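Long-range contact in kojibiose phosphorylase (Gut metagenome, PDB 6W0P), which is a glycoside hydrolase family 65 enzyme with a largely helical central catalytic domain: residues I372-K383 and F439-E450. Sequence-based numbering, arbitrary orientation.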
loop_
_atom_site.group_PDB
_atom_site.type_symbol
_atom_site.label_atom_id
_atom_site.label_comp_id
_atom_site.label_asym_id
_atom_site.label_seq_id
_atom_site.Cartn_x
_atom_site.Cartn_y
_atom_site.Cartn_z
ATOM N N ILE A 372 22.281 17.963 -14.563
ATOM C CA ILE A 372 21.025 18.745 -14.782
ATOM C C ILE A 372 20.423 18.414 -16.161
ATOM O O ILE A 372 19.191 18.335 -16.247
ATOM C CB ILE A 372 21.282 20.232 -14.567
ATOM C CG1 ILE A 372 21.723 20.493 -13.129
ATOM C CG2 ILE A 372 20.067 21.058 -14.927
ATOM C CD1 ILE A 372 22.717 21.635 -12.995
ATOM N N MET A 373 21.239 18.158 -17.188
ATOM C CA MET A 373 20.742 17.878 -18.569
ATOM C C MET A 373 20.004 16.541 -18.554
ATOM O O MET A 373 18.991 16.375 -19.299
ATOM C CB MET A 373 21.877 17.812 -19.598
ATOM C CG MET A 373 22.475 19.165 -19.965
ATOM S SD MET A 373 21.292 20.437 -20.377
ATOM C CE MET A 373 20.447 19.674 -21.756
ATOM N N PHE A 374 20.448 15.619 -17.704
ATOM C CA PHE A 374 19.702 14.355 -17.531
ATOM C C PHE A 374 18.244 14.713 -17.247
ATOM O O PHE A 374 17.364 14.031 -17.804
ATOM C CB PHE A 374 20.270 13.460 -16.431
ATOM C CG PHE A 374 19.245 12.470 -15.946
ATOM C CD1 PHE A 374 18.836 11.418 -16.749
ATOM C CD2 PHE A 374 18.632 12.637 -14.719
ATOM C CE1 PHE A 374 17.881 10.515 -16.309
ATOM C CE2 PHE A 374 17.665 11.746 -14.286
ATOM C CZ PHE A 374 17.292 10.685 -15.083
ATOM N N ARG A 375 18.006 15.710 -16.387
ATOM C CA ARG A 375 16.642 16.136 -15.966
ATOM C C ARG A 375 15.959 16.902 -17.104
ATOM O O ARG A 375 14.757 16.734 -17.283
ATOM C CB ARG A 375 16.696 16.976 -14.687
ATOM C CG ARG A 375 17.260 16.223 -13.492
ATOM C CD ARG A 375 16.458 14.987 -13.089
ATOM N NE ARG A 375 16.822 14.534 -11.744
ATOM C CZ ARG A 375 16.232 13.563 -11.060
ATOM N NH1 ARG A 375 15.218 12.893 -11.573
ATOM N NH2 ARG A 375 16.663 13.259 -9.848
ATOM N N TYR A 376 16.682 17.750 -17.825
ATOM C CA TYR A 376 16.112 18.456 -18.994
ATOM C C TYR A 376 15.618 17.395 -19.976
ATOM O O TYR A 376 14.510 17.528 -20.504
ATOM C CB TYR A 376 17.094 19.416 -19.672
ATOM C CG TYR A 376 16.422 20.112 -20.823
ATOM C CD1 TYR A 376 15.567 21.181 -20.611
ATOM C CD2 TYR A 376 16.502 19.586 -22.103
ATOM C CE1 TYR A 376 14.866 21.759 -21.658
ATOM C CE2 TYR A 376 15.811 20.151 -23.162
ATOM C CZ TYR A 376 14.985 21.237 -22.940
ATOM O OH TYR A 376 14.318 21.775 -24.002
ATOM N N ASN A 377 16.393 16.332 -20.169
ATOM C CA ASN A 377 16.118 15.327 -21.225
ATOM C C ASN A 377 15.044 14.344 -20.749
ATOM O O ASN A 377 14.689 13.472 -21.555
ATOM C CB ASN A 377 17.403 14.645 -21.698
ATOM C CG ASN A 377 18.302 15.571 -22.488
ATOM O OD1 ASN A 377 17.826 16.328 -23.334
ATOM N ND2 ASN A 377 19.598 15.519 -22.233
ATOM N N THR A 378 14.572 14.454 -19.500
ATOM C CA THR A 378 13.458 13.636 -18.942
ATOM C C THR A 378 12.317 14.568 -18.520
ATOM O O THR A 378 11.467 14.125 -17.727
ATOM C CB THR A 378 13.913 12.743 -17.772
ATOM O OG1 THR A 378 14.760 13.492 -16.893
ATOM C CG2 THR A 378 14.634 11.509 -18.264
ATOM N N LEU A 379 12.281 15.791 -19.059
ATOM C CA LEU A 379 11.162 16.751 -18.855
ATOM C C LEU A 379 9.825 16.132 -19.288
ATOM O O LEU A 379 8.841 16.335 -18.578
ATOM C CB LEU A 379 11.417 18.051 -19.629
ATOM C CG LEU A 379 11.720 19.284 -18.781
ATOM C CD1 LEU A 379 11.788 20.543 -19.651
ATOM C CD2 LEU A 379 10.692 19.470 -17.673
ATOM N N GLU A 380 9.762 15.439 -20.426
ATOM C CA GLU A 380 8.462 14.949 -20.967
ATOM C C GLU A 380 7.876 13.919 -19.986
ATOM O O GLU A 380 6.658 13.996 -19.667
ATOM C CB GLU A 380 8.631 14.425 -22.394
ATOM C CG GLU A 380 8.822 15.553 -23.393
ATOM C CD GLU A 380 7.596 16.442 -23.604
ATOM O OE1 GLU A 380 6.459 15.910 -23.591
ATOM O OE2 GLU A 380 7.770 17.673 -23.755
ATOM N N GLU A 381 8.719 13.022 -19.477
ATOM C CA GLU A 381 8.330 12.011 -18.451
ATOM C C GLU A 381 7.807 12.704 -17.188
ATOM O O GLU A 381 6.824 12.205 -16.606
ATOM C CB GLU A 381 9.513 11.110 -18.116
ATOM C CG GLU A 381 9.857 10.156 -19.244
ATOM C CD GLU A 381 10.633 10.738 -20.411
ATOM O OE1 GLU A 381 11.146 11.887 -20.317
ATOM O OE2 GLU A 381 10.716 10.030 -21.420
ATOM N N ALA A 382 8.429 13.819 -16.798
ATOM C CA ALA A 382 8.063 14.588 -15.590
ATOM C C ALA A 382 6.695 15.252 -15.811
ATOM O O ALA A 382 5.924 15.414 -14.824
ATOM C CB ALA A 382 9.141 15.587 -15.248
ATOM N N LYS A 383 6.386 15.630 -17.049
ATOM C CA LYS A 383 5.081 16.266 -17.385
ATOM C C LYS A 383 3.974 15.209 -17.361
ATOM O O LYS A 383 2.872 15.529 -16.879
ATOM C CB LYS A 383 5.145 16.986 -18.731
ATOM C CG LYS A 383 5.845 18.334 -18.683
ATOM C CD LYS A 383 6.533 18.685 -19.973
ATOM C CE LYS A 383 5.735 19.613 -20.856
ATOM N NZ LYS A 383 6.494 19.893 -22.100
ATOM N N PHE A 439 23.219 28.003 -20.876
ATOM C CA PHE A 439 22.468 26.914 -20.214
ATOM C C PHE A 439 21.085 27.444 -19.801
ATOM O O PHE A 439 20.090 26.760 -20.096
ATOM C CB PHE A 439 23.191 26.353 -18.989
ATOM C CG PHE A 439 22.261 25.491 -18.184
ATOM C CD1 PHE A 439 21.891 24.240 -18.650
ATOM C CD2 PHE A 439 21.648 25.986 -17.046
ATOM C CE1 PHE A 439 20.970 23.474 -17.956
ATOM C CE2 PHE A 439 20.735 25.210 -16.350
ATOM C CZ PHE A 439 20.390 23.960 -16.809
ATOM N N MET A 440 21.014 28.604 -19.137
ATOM C CA MET A 440 19.729 29.125 -18.606
ATOM C C MET A 440 18.795 29.432 -19.794
ATOM O O MET A 440 17.667 28.900 -19.810
ATOM C CB MET A 440 19.940 30.357 -17.719
ATOM C CG MET A 440 18.664 30.940 -17.124
ATOM S SD MET A 440 17.746 29.811 -16.023
ATOM C CE MET A 440 18.777 29.847 -14.558
ATOM N N GLN A 441 19.261 30.183 -20.794
ATOM C CA GLN A 441 18.449 30.553 -21.988
ATOM C C GLN A 441 17.957 29.283 -22.694
ATOM O O GLN A 441 16.756 29.161 -22.913
ATOM C CB GLN A 441 19.268 31.418 -22.952
ATOM C CG GLN A 441 18.481 31.939 -24.156
ATOM C CD GLN A 441 17.272 32.765 -23.773
ATOM O OE1 GLN A 441 17.381 33.881 -23.257
ATOM N NE2 GLN A 441 16.097 32.213 -24.025
ATOM N N ASN A 442 18.852 28.362 -23.038
ATOM C CA ASN A 442 18.525 27.220 -23.935
ATOM C C ASN A 442 17.732 26.134 -23.177
ATOM O O ASN A 442 16.978 25.415 -23.851
ATOM C CB ASN A 442 19.784 26.662 -24.605
ATOM C CG ASN A 442 20.484 27.665 -25.493
ATOM O OD1 ASN A 442 19.935 28.723 -25.778
ATOM N ND2 ASN A 442 21.674 27.333 -25.963
ATOM N N TYR A 443 17.862 26.034 -21.841
ATOM C CA TYR A 443 17.345 24.890 -21.034
ATOM C C TYR A 443 16.718 25.333 -19.704
ATOM O O TYR A 443 15.584 24.943 -19.415
ATOM C CB TYR A 443 18.470 23.886 -20.796
ATOM C CG TYR A 443 19.090 23.378 -22.068
ATOM C CD1 TYR A 443 18.349 22.609 -22.948
ATOM C CD2 TYR A 443 20.388 23.711 -22.423
ATOM C CE1 TYR A 443 18.886 22.154 -24.141
ATOM C CE2 TYR A 443 20.945 23.254 -23.607
ATOM C CZ TYR A 443 20.190 22.474 -24.467
ATOM O OH TYR A 443 20.719 22.004 -25.633
ATOM N N GLY A 444 17.454 26.105 -18.907
ATOM C CA GLY A 444 17.137 26.401 -17.496
ATOM C C GLY A 444 15.752 26.979 -17.312
ATOM O O GLY A 444 14.978 26.426 -16.531
ATOM N N ILE A 445 15.457 28.061 -18.016
ATOM C CA ILE A 445 14.175 28.806 -17.898
ATOM C C ILE A 445 13.028 27.823 -18.136
ATOM O O ILE A 445 12.120 27.786 -17.315
ATOM C CB ILE A 445 14.164 29.994 -18.871
ATOM C CG1 ILE A 445 15.349 30.925 -18.605
ATOM C CG2 ILE A 445 12.825 30.730 -18.819
ATOM C CD1 ILE A 445 15.558 31.987 -19.669
ATOM N N GLU A 446 13.098 27.031 -19.208
ATOM C CA GLU A 446 12.040 26.053 -19.551
ATOM C C GLU A 446 11.780 25.126 -18.349
ATOM O O GLU A 446 10.593 24.982 -17.963
ATOM C CB GLU A 446 12.407 25.247 -20.794
ATOM C CG GLU A 446 11.223 24.436 -21.293
ATOM C CD GLU A 446 11.532 23.484 -22.423
ATOM O OE1 GLU A 446 12.586 23.661 -23.055
ATOM O OE2 GLU A 446 10.726 22.554 -22.654
ATOM N N MET A 447 12.843 24.537 -17.789
ATOM C CA MET A 447 12.783 23.611 -16.624
ATOM C C MET A 447 12.155 24.325 -15.432
ATOM O O MET A 447 11.363 23.675 -14.729
ATOM C CB MET A 447 14.172 23.126 -16.214
ATOM C CG MET A 447 14.807 22.267 -17.258
ATOM S SD MET A 447 16.514 21.943 -16.883
ATOM C CE MET A 447 16.313 20.486 -15.854
ATOM N N LEU A 448 12.503 25.594 -15.212
ATOM C CA LEU A 448 12.022 26.365 -14.035
ATOM C C LEU A 448 10.525 26.693 -14.199
ATOM O O LEU A 448 9.781 26.673 -13.165
ATOM C CB LEU A 448 12.848 27.640 -13.884
ATOM C CG LEU A 448 14.309 27.454 -13.469
ATOM C CD1 LEU A 448 14.985 28.814 -13.329
ATOM C CD2 LEU A 448 14.430 26.673 -12.158
ATOM N N VAL A 449 10.076 27.007 -15.425
ATOM C CA VAL A 449 8.650 27.365 -15.686
ATOM C C VAL A 449 7.820 26.096 -15.490
ATOM O O VAL A 449 6.791 26.159 -14.810
ATOM C CB VAL A 449 8.458 28.006 -17.077
ATOM C CG1 VAL A 449 6.996 28.020 -17.517
ATOM C CG2 VAL A 449 9.037 29.411 -17.105
ATOM N N GLU A 450 8.284 24.978 -16.049
ATOM C CA GLU A 450 7.565 23.683 -15.945
ATOM C C GLU A 450 7.462 23.268 -14.473
ATOM O O GLU A 450 6.357 22.856 -14.081
ATOM C CB GLU A 450 8.228 22.594 -16.795
ATOM C CG GLU A 450 8.147 22.863 -18.293
ATOM C CD GLU A 450 6.759 22.861 -18.923
ATOM O OE1 GLU A 450 5.780 22.529 -18.219
ATOM O OE2 GLU A 450 6.662 23.232 -20.116
HETATM O O HOH W 1 8.388 21.758 -22.002
#
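Tyr376 and Met447, with the most surface buried here, meet where the two backbones come closest. With CG anti to the backbone N (chi1 -179°), the ring of Tyr376 is carried across to helix 437-458 and is met over one face and at two points of its edge. Tyr443 presents its edge to that face, a T-shaped pair with centroids 4.8 Å apart and planes at 70°; its CD1 stands over the ring centre. At the rim, in the plane of the ring, Met447 CG lies 3.6 Å from Tyr376 CD1. At the phenol end, Tyr376 OH donates to Glu446 OE1 at 2.7 Å, on the syn side but clearly out of the plane of a carboxylate turned nearly perpendicular to the ring; the bond probably restricts rotation of both groups.

Met447 bends at its last torsion, bringing CE against the backbone of 372-376, 3.4 Å from Tyr376 N and close to Ile372 O. Met373 lies over a face of Tyr443: its CE sits 3.7 Å from the Tyr443 centroid, almost on the ring normal, a CH-pi contact, while its sulfur makes Met-aromatic contacts over that same face and at the edge of Phe439. Beyond Leu379, which packs against Glu446 and Glu450, a water accepts from Lys383 NZ and donates to Glu446 OE2 and Glu450 OE2. The direct Lys383–Glu450 bridge is long; Lys383 pairs more closely with Glu380, and Glu450 with Lys453.

Segment 372-376 crosses 439-450 at 62°, whereas after the turn at Tyr376–Leu379 segment 379-383 runs nearly parallel to it. Helix 418-434 packs against Ile372 and Met447, and helices 487-504 and 513-518 cover other sides of helix 437-458, consistent with the (alpha/alpha)6 barrel of family 65 catalytic domains.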